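Local coordinates for E3 ubiquitin-protein ligase HERC2 (PDB 4L1M) that probably attaches ubiquitin to target proteins as a HECT-type E3 ligase that also carries RCC1-like beta-propeller domains, at residues K141-F146 / Y175-G180; V156-G161 / S165-A170; I208-G213 / A217-V222. One frame throughout, in Å; residues are numbered along the deposited sequence.

Contact 1 (K141-F146 / Y175-G180)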
loop_
_atom_site.group_PDB
_atom_site.type_symbol
_atom_site.label_atom_id
_atom_site.label_comp_id
_atom_site.label_asym_id
_atom_site.label_seq_id
_atom_site.Cartn_x
_atom_site.Cartn_y
_atom_site.Cartn_z
ATOM N N LYS A 141 -16.308 -10.968 5.643
ATOM C CA LYS A 141 -16.533 -12.384 5.633
ATOM C C LYS A 141 -15.193 -13.105 5.636
ATOM O O LYS A 141 -14.266 -12.720 4.918
ATOM C CB LYS A 141 -17.312 -12.776 4.374
ATOM C CG LYS A 141 -17.662 -14.255 4.328
ATOM C CD LYS A 141 -18.510 -14.600 3.124
ATOM C CE LYS A 141 -18.903 -16.058 3.143
ATOM N NZ LYS A 141 -19.086 -16.542 1.751
ATOM N N VAL A 142 -15.113 -14.176 6.412
ATOM C CA VAL A 142 -13.885 -14.952 6.529
ATOM C C VAL A 142 -13.614 -15.600 5.193
ATOM O O VAL A 142 -14.525 -16.150 4.602
ATOM C CB VAL A 142 -14.001 -16.091 7.581
ATOM C CG1 VAL A 142 -12.712 -16.889 7.646
ATOM C CG2 VAL A 142 -14.296 -15.524 8.948
ATOM N N ILE A 143 -12.371 -15.532 4.733
ATOM C CA ILE A 143 -11.947 -16.308 3.586
ATOM C C ILE A 143 -11.566 -17.682 4.101
ATOM O O ILE A 143 -10.469 -17.876 4.634
ATOM C CB ILE A 143 -10.749 -15.692 2.864
ATOM C CG1 ILE A 143 -11.068 -14.274 2.369
ATOM C CG2 ILE A 143 -10.337 -16.581 1.703
ATOM C CD1 ILE A 143 -9.900 -13.612 1.644
ATOM N N SER A 144 -12.475 -18.638 3.941
ATOM C CA SER A 144 -12.281 -19.971 4.490
ATOM C C SER A 144 -11.068 -20.703 3.893
ATOM O O SER A 144 -10.492 -21.547 4.541
ATOM C CB SER A 144 -13.540 -20.809 4.329
ATOM O OG SER A 144 -13.797 -21.024 2.960
ATOM N N ALA A 145 -10.653 -20.360 2.684
ATOM C CA ALA A 145 -9.411 -20.920 2.146
ATOM C C ALA A 145 -8.210 -20.764 3.108
ATOM O O ALA A 145 -7.309 -21.569 3.075
ATOM C CB ALA A 145 -9.088 -20.287 0.798
ATOM N N PHE A 146 -8.184 -19.736 3.948
ATOM C CA PHE A 146 -7.063 -19.554 4.861
ATOM C C PHE A 146 -7.330 -20.068 6.289
ATOM O O PHE A 146 -6.410 -20.100 7.105
ATOM C CB PHE A 146 -6.662 -18.078 4.929
ATOM C CG PHE A 146 -6.032 -17.568 3.676
ATOM C CD1 PHE A 146 -4.905 -18.192 3.143
ATOM C CD2 PHE A 146 -6.557 -16.464 3.019
ATOM C CE1 PHE A 146 -4.328 -17.727 1.980
ATOM C CE2 PHE A 146 -5.978 -15.986 1.865
ATOM C CZ PHE A 146 -4.863 -16.610 1.348
ATOM N N TYR A 175 0.127 -15.924 -2.114
ATOM C CA TYR A 175 -1.151 -16.280 -2.733
ATOM C C TYR A 175 -1.700 -15.020 -3.342
ATOM O O TYR A 175 -1.615 -13.974 -2.726
ATOM C CB TYR A 175 -2.139 -16.839 -1.683
ATOM C CG TYR A 175 -1.765 -18.232 -1.217
ATOM C CD1 TYR A 175 -0.821 -18.419 -0.225
ATOM C CD2 TYR A 175 -2.323 -19.352 -1.803
ATOM C CE1 TYR A 175 -0.462 -19.683 0.187
ATOM C CE2 TYR A 175 -1.962 -20.622 -1.417
ATOM C CZ TYR A 175 -1.030 -20.793 -0.417
ATOM O OH TYR A 175 -0.673 -22.078 -0.015
ATOM N N THR A 176 -2.228 -15.114 -4.558
ATOM C CA THR A 176 -2.893 -13.990 -5.189
ATOM C C THR A 176 -4.246 -14.439 -5.710
ATOM O O THR A 176 -4.471 -15.630 -5.900
ATOM C CB THR A 176 -2.088 -13.455 -6.369
ATOM O OG1 THR A 176 -1.694 -14.547 -7.206
ATOM C CG2 THR A 176 -0.839 -12.720 -5.883
ATOM N N TRP A 177 -5.174 -13.492 -5.877
ATOM C CA TRP A 177 -6.505 -13.799 -6.427
ATOM C C TRP A 177 -7.216 -12.531 -6.868
ATOM O O TRP A 177 -6.807 -11.432 -6.525
ATOM C CB TRP A 177 -7.355 -14.611 -5.431
ATOM C CG TRP A 177 -7.710 -13.910 -4.139
ATOM C CD1 TRP A 177 -8.902 -13.307 -3.834
ATOM C CD2 TRP A 177 -6.883 -13.757 -2.975
ATOM N NE1 TRP A 177 -8.864 -12.783 -2.570
ATOM C CE2 TRP A 177 -7.640 -13.035 -2.018
ATOM C CE3 TRP A 177 -5.570 -14.141 -2.649
ATOM C CZ2 TRP A 177 -7.138 -12.707 -0.755
ATOM C CZ3 TRP A 177 -5.065 -13.795 -1.390
ATOM C CH2 TRP A 177 -5.854 -13.101 -0.455
ATOM N N GLY A 178 -8.282 -12.701 -7.643
ATOM C CA GLY A 178 -9.022 -11.565 -8.229
ATOM C C GLY A 178 -8.843 -11.551 -9.731
ATOM O O GLY A 178 -8.684 -12.601 -10.344
ATOM N N ARG A 179 -8.847 -10.354 -10.319
ATOM C CA ARG A 179 -8.741 -10.205 -11.780
ATOM C C ARG A 179 -7.375 -10.612 -12.246
ATOM O O ARG A 179 -6.390 -10.399 -11.563
ATOM C CB ARG A 179 -9.017 -8.779 -12.203
ATOM C CG ARG A 179 -10.461 -8.349 -12.051
ATOM C CD ARG A 179 -11.318 -8.905 -13.170
ATOM N NE ARG A 179 -12.686 -8.342 -13.153
ATOM C CZ ARG A 179 -13.697 -8.776 -13.919
ATOM N NH1 ARG A 179 -13.535 -9.792 -14.759
ATOM N NH2 ARG A 179 -14.883 -8.198 -13.847
ATOM N N GLY A 180 -7.320 -11.208 -13.430
ATOM C CA GLY A 180 -6.084 -11.804 -13.940
ATOM C C GLY A 180 -5.471 -11.083 -15.123
ATOM O O GLY A 180 -4.397 -11.459 -15.569
#
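Phe-146 turns one edge of its ring into the angle between Tyr-175 and Trp-177, so that neighbouring atoms of that edge meet two different aromatic groups. CE1 of Phe-146 stands over a face of the tyrosine ring, offset toward the rim and 4.1 Å from Tyr-175 CG. With the ring centroids 5.8 Å apart and the planes at 87°, this is a T-shaped pair in which phenylalanine supplies the edge and tyrosine the face. Phe-146 CZ lies 4.1 Å from Tyr-175 CB, and on the other flank Phe-146 CE2 comes within 3.7 Å of Trp-177 CH2. Trp-177 CZ3 is close to the plane of the phenylalanine ring, but the two ring planes are inclined at 58°, an oblique meeting. The cluster joins two consecutive blades of the RCC1-type propeller: Phe-146 follows the fourth strand of one blade, 140-142, whereas Tyr-175 and Trp-177 belong to the third strand of the next, 174-178. Trp-177 holds its CG between the backbone N and the carbonyl carbon (chi1 64°), and the far, benzo end of its indole meets the segment 141-146. There Ile-143 adds an aliphatic contact from its terminal methyl, CD1 lying 3.8 Å from Trp-177 CZ2 as the two side chains cross at a slant. A short 3-10 turn sets the spacing of Ile-143 and Phe-146, with Phe-146 N bonded to Ile-143 O at 3.0 Å. Pro-196 of the fourth strand of the second blade, 196-198, touches both Phe-146 and Trp-177, while the hydroxyl of Tyr-175 is hydrogen-bonded to the carboxylate of Glu-173.

Contact 2 (V156-G161 / S165-A170); sequences VHIACG and SAAITA
The carbonyl of Ile-168 takes two backbone N-H groups from the opposing strand. Val-156 N gives a nearly straight bond to Ile-168 O (2.8 Å, 166° at the hydrogen), and His-157 N adds a weak one to the same oxygen at 3.3 Å. Two residues facing one make this a classic beta bulge. Beyond it the pairing becomes regular: Ile-168 N reaches His-157 O at 3.1 Å, and Ala-159 and Ala-166 exchange reciprocal bonds, of which Ala-166 N to Ala-159 O measures 2.9 Å. The hairpin so formed, strands 155-160 and 164-169, provides the first two strands of a four-stranded antiparallel propeller blade. One face carries His-157, Ala-159, Ala-166 and Ile-168. Here the CB atoms of His-157 and Ile-168 lie 4.0 Å apart, and the CD1 methyl of Ile-168 is equally close to that His-157 CB. The imidazole itself leads away from the partner strand, its CG lying opposite the backbone N (chi1 -159°). The other face holds Ile-158, Cys-160, Ser-165 and Ala-167, with Ile-158 CG2 4.3 Å from the methyl CB of Ala-167. At the bulge itself, Val-156 CG1 lies 4.0 Å from Ala-170 CB. In the second shell, Ile-158 and Cys-160 pack on Leu-110 of the preceding blade, and the buried hydroxyl of Ser-165 is hydrogen-bonded to both His-108 NE2 and Arg-128 O. On the histidine-bearing face, His-157 approaches Asp-209 while Ala-159 and Ile-168 meet Val-210, all on the first strand of the following blade.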
loop_
_atom_site.group_PDB
_atom_site.type_symbol
_atom_site.label_atom_id
_atom_site.label_comp_id
_atom_site.label_asym_id
_atom_site.label_seq_id
_atom_site.Cartn_x
_atom_site.Cartn_y
_atom_site.Cartn_z
ATOM N N VAL A 156 0.454 -13.837 7.409
ATOM C CA VAL A 156 1.030 -12.752 8.197
ATOM C C VAL A 156 1.064 -11.404 7.494
ATOM O O VAL A 156 1.333 -10.417 8.132
ATOM C CB VAL A 156 2.455 -13.090 8.659
ATOM C CG1 VAL A 156 2.432 -14.304 9.590
ATOM C CG2 VAL A 156 3.390 -13.338 7.470
ATOM N N HIS A 157 0.847 -11.354 6.188
ATOM C CA HIS A 157 0.753 -10.091 5.474
ATOM C C HIS A 157 -0.420 -10.108 4.492
ATOM O O HIS A 157 -0.783 -11.151 3.986
ATOM C CB HIS A 157 2.048 -9.794 4.755
ATOM C CG HIS A 157 2.208 -8.349 4.426
ATOM N ND1 HIS A 157 1.833 -7.783 3.218
ATOM C CD2 HIS A 157 2.656 -7.331 5.193
ATOM C CE1 HIS A 157 2.070 -6.480 3.259
ATOM N NE2 HIS A 157 2.568 -6.183 4.448
ATOM N N ILE A 158 -1.026 -8.951 4.265
ATOM C CA ILE A 158 -2.119 -8.820 3.305
ATOM C C ILE A 158 -1.958 -7.565 2.426
ATOM O O ILE A 158 -1.337 -6.569 2.832
ATOM C CB ILE A 158 -3.492 -8.760 3.988
ATOM C CG1 ILE A 158 -3.484 -7.767 5.138
ATOM C CG2 ILE A 158 -3.887 -10.135 4.472
ATOM C CD1 ILE A 158 -4.866 -7.402 5.650
ATOM N N ALA A 159 -2.494 -7.630 1.215
ATOM C CA ALA A 159 -2.343 -6.534 0.297
ATOM C C ALA A 159 -3.487 -6.540 -0.677
ATOM O O ALA A 159 -4.018 -7.587 -0.988
ATOM C CB ALA A 159 -1.024 -6.655 -0.438
ATOM N N CYS A 160 -3.836 -5.357 -1.181
ATOM C CA CYS A 160 -4.827 -5.208 -2.213
ATOM C C CYS A 160 -4.281 -4.459 -3.421
ATOM O O CYS A 160 -3.471 -3.525 -3.295
ATOM C CB CYS A 160 -5.999 -4.411 -1.685
ATOM S SG CYS A 160 -6.939 -5.238 -0.401
ATOM N N GLY A 161 -4.767 -4.857 -4.589
ATOM C CA GLY A 161 -4.666 -4.057 -5.798
ATOM C C GLY A 161 -5.997 -3.394 -6.040
ATOM O O GLY A 161 -6.902 -3.467 -5.201
ATOM N N SER A 165 -5.980 -9.183 -5.063
ATOM C CA SER A 165 -5.602 -9.302 -3.674
ATOM C C SER A 165 -4.390 -10.242 -3.534
ATOM O O SER A 165 -4.126 -11.079 -4.412
ATOM C CB SER A 165 -6.786 -9.857 -2.870
ATOM O OG SER A 165 -7.931 -9.022 -2.966
ATOM N N ALA A 166 -3.659 -10.107 -2.430
ATOM C CA ALA A 166 -2.598 -11.054 -2.134
ATOM C C ALA A 166 -2.453 -11.294 -0.635
ATOM O O ALA A 166 -2.980 -10.524 0.197
ATOM C CB ALA A 166 -1.282 -10.586 -2.724
ATOM N N ALA A 167 -1.744 -12.372 -0.295
ATOM C CA ALA A 167 -1.392 -12.615 1.068
ATOM C C ALA A 167 -0.151 -13.474 1.173
ATOM O O ALA A 167 0.137 -14.267 0.298
ATOM C CB ALA A 167 -2.555 -13.267 1.790
ATOM N N ILE A 168 0.578 -13.313 2.261
ATOM C CA ILE A 168 1.816 -14.047 2.492
ATOM C C ILE A 168 1.666 -14.877 3.778
ATOM O O ILE A 168 1.167 -14.374 4.785
ATOM C CB ILE A 168 3.009 -13.064 2.615
ATOM C CG1 ILE A 168 3.124 -12.204 1.356
ATOM C CG2 ILE A 168 4.318 -13.807 2.801
ATOM C CD1 ILE A 168 4.081 -11.035 1.484
ATOM N N THR A 169 2.115 -16.130 3.749
ATOM C CA THR A 169 2.116 -16.961 4.942
ATOM C C THR A 169 3.417 -16.822 5.716
ATOM O O THR A 169 4.381 -16.236 5.233
ATOM C CB THR A 169 1.897 -18.433 4.593
ATOM O OG1 THR A 169 3.021 -18.943 3.840
ATOM C CG2 THR A 169 0.622 -18.576 3.797
ATOM N N ALA A 170 3.448 -17.387 6.918
ATOM C CA ALA A 170 4.650 -17.333 7.761
ATOM C C ALA A 170 5.826 -18.122 7.133
ATOM O O ALA A 170 6.961 -17.692 7.246
ATOM C CB ALA A 170 4.344 -17.817 9.165
#

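Contact 3 (I208-G213 / A217-V222)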
loop_
_atom_site.group_PDB
_atom_site.type_symbol
_atom_site.label_atom_id
_atom_site.label_comp_id
_atom_site.label_asym_id
_atom_site.label_seq_id
_atom_site.Cartn_x
_atom_site.Cartn_y
_atom_site.Cartn_z
ATOM N N ILE A 208 8.639 -12.007 1.592
ATOM C CA ILE A 208 8.430 -11.184 2.804
ATOM C C ILE A 208 7.644 -9.892 2.596
ATOM O O ILE A 208 7.180 -9.297 3.567
ATOM C CB ILE A 208 9.756 -10.827 3.502
ATOM C CG1 ILE A 208 10.601 -9.886 2.622
ATOM C CG2 ILE A 208 10.500 -12.107 3.883
ATOM C CD1 ILE A 208 11.868 -9.398 3.301
ATOM N N ASP A 209 7.527 -9.431 1.364
ATOM C CA ASP A 209 6.658 -8.311 1.066
ATOM C C ASP A 209 6.075 -8.469 -0.325
ATOM O O ASP A 209 6.646 -9.160 -1.178
ATOM C CB ASP A 209 7.412 -6.988 1.187
ATOM C CG ASP A 209 6.480 -5.800 1.296
ATOM O OD1 ASP A 209 5.369 -5.928 1.900
ATOM O OD2 ASP A 209 6.855 -4.725 0.768
ATOM N N VAL A 210 4.935 -7.829 -0.540
ATOM C CA VAL A 210 4.262 -7.821 -1.825
ATOM C C VAL A 210 3.473 -6.527 -1.945
ATOM O O VAL A 210 2.938 -6.047 -0.964
ATOM C CB VAL A 210 3.331 -9.051 -1.986
ATOM C CG1 VAL A 210 2.173 -8.998 -1.024
ATOM C CG2 VAL A 210 2.809 -9.163 -3.413
ATOM N N ALA A 211 3.395 -5.967 -3.151
ATOM C CA ALA A 211 2.571 -4.779 -3.410
ATOM C C ALA A 211 1.833 -4.914 -4.765
ATOM O O ALA A 211 2.377 -5.460 -5.742
ATOM C CB ALA A 211 3.415 -3.523 -3.375
ATOM N N CYS A 212 0.592 -4.424 -4.797
ATOM C CA CYS A 212 -0.265 -4.561 -5.935
ATOM C C CYS A 212 -0.606 -3.210 -6.563
ATOM O O CYS A 212 -0.763 -2.233 -5.865
ATOM C CB CYS A 212 -1.528 -5.252 -5.506
ATOM S SG CYS A 212 -1.241 -6.866 -4.783
ATOM N N GLY A 213 -0.758 -3.184 -7.890
ATOM C CA GLY A 213 -1.026 -1.966 -8.623
ATOM C C GLY A 213 -2.459 -1.825 -9.110
ATOM O O GLY A 213 -3.347 -2.549 -8.679
ATOM N N ALA A 217 -2.186 -3.495 -14.338
ATOM C CA ALA A 217 -1.445 -3.471 -13.086
ATOM C C ALA A 217 -0.232 -4.347 -13.108
ATOM O O ALA A 217 -0.235 -5.422 -13.714
ATOM C CB ALA A 217 -2.345 -3.932 -11.964
ATOM N N GLN A 218 0.782 -3.881 -12.400
ATOM C CA GLN A 218 1.949 -4.659 -12.051
ATOM C C GLN A 218 1.842 -5.175 -10.630
ATOM O O GLN A 218 1.067 -4.670 -9.820
ATOM C CB GLN A 218 3.244 -3.804 -12.165
ATOM C CG GLN A 218 3.580 -2.926 -10.951
ATOM C CD GLN A 218 2.814 -1.603 -10.886
ATOM O OE1 GLN A 218 1.659 -1.529 -11.228
ATOM N NE2 GLN A 218 3.471 -0.561 -10.404
ATOM N N THR A 219 2.678 -6.154 -10.319
ATOM C CA THR A 219 2.744 -6.708 -8.985
ATOM C C THR A 219 4.215 -6.821 -8.639
ATOM O O THR A 219 4.998 -7.200 -9.486
ATOM C CB THR A 219 2.057 -8.083 -8.972
ATOM O OG1 THR A 219 0.693 -7.942 -9.446
ATOM C CG2 THR A 219 2.077 -8.691 -7.579
ATOM N N LEU A 220 4.592 -6.486 -7.416
ATOM C CA LEU A 220 5.989 -6.553 -6.983
ATOM C C LEU A 220 6.103 -7.394 -5.739
ATOM O O LEU A 220 5.179 -7.436 -4.930
ATOM C CB LEU A 220 6.518 -5.175 -6.663
ATOM C CG LEU A 220 6.329 -4.088 -7.714
ATOM C CD1 LEU A 220 6.757 -2.744 -7.141
ATOM C CD2 LEU A 220 7.125 -4.400 -8.961
ATOM N N ALA A 221 7.233 -8.067 -5.567
ATOM C CA ALA A 221 7.445 -8.821 -4.345
ATOM C C ALA A 221 8.903 -8.860 -3.960
ATOM O O ALA A 221 9.772 -8.633 -4.781
ATOM C CB ALA A 221 6.913 -10.236 -4.496
ATOM N N VAL A 222 9.159 -9.158 -2.687
ATOM C CA VAL A 222 10.501 -9.217 -2.170
ATOM C C VAL A 222 10.652 -10.532 -1.452
ATOM O O VAL A 222 9.765 -10.910 -0.707
ATOM C CB VAL A 222 10.769 -8.090 -1.179
ATOM C CG1 VAL A 222 12.229 -8.089 -0.776
ATOM C CG2 VAL A 222 10.414 -6.737 -1.777
#
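Strands 207-212 and 218-223 form the hairpin that starts a blade of the RCC1-like propeller, and near its start it has a classic beta bulge in which Ile-208 and Asp-209 together face Val-222. Ile-208 N donates an almost straight bond to Val-222 O (2.8 Å, 173° at the hydrogen), whereas Asp-209 N reaches that same oxygen weakly at 3.4 Å. Val-222 returns a bond from its own N to Asp-209 O at 2.9 Å. Further along, Ala-211 and Leu-220 are doubly joined, with Ala-211 N to Leu-220 O at 2.9 Å and Leu-220 N to Ala-211 O at 3.0 Å. At the turn end Gly-213 N gives Gln-218 O a weak bond, 3.0 Å long but bent to 126° at the hydrogen. On one face, Val-210 and Ala-221 stand side by side, Val-210 CG2 4.4 Å from Ala-221 CB, and Thr-219 adds its CG2 methyl next to that same valine branch. Asp-209, Ala-211, Leu-220 and Val-222 project from the reverse face. At the bulge, Ile-208 CG1 lies 4.2 Å from Val-222 CG1. At the far end the methyl of Ala-217 packs against the carbonyl carbon of Gly-213. The Gln-218 chain bends at chi2 (-81°), which leaves OE1 beside Gly-213 CA. Its NE2 is hydrogen-bonded to Ser-271 OG, and Asp-209 OD2 accepts from Val-264 N, both bonds leading to the next blade, where Val-222 also packs on Val-264. From the preceding blade, the hydroxyl of Tyr-164 is hydrogen-bonded to both Gly-213 N and Thr-219 OG1, and Cys-212 touches Tyr-164 as well.

Overall arrangement
The three contacts run through three successive blades of the seven-bladed propeller. Contacts 1 and 2 share a sheet and have centres 9 Å apart; strand 174-178 pairs with strand 164-169, Tyr-175 O lying 2.9 Å from Ala-167 N, a probable hydrogen bond. Contact 1 lies toward the outer rim, its centre about 18 Å from that of the chain, whereas contacts 2 and 3 lie at about 11 and 9 Å. These two hairpins, each with a bulge near the start of its first strand, have centres 10 Å apart and touch blade to blade, Gly-161 CA lying 3.4 Å from Cys-212 CB. Contacts 1 and 3, with centres 16 Å apart, do not touch.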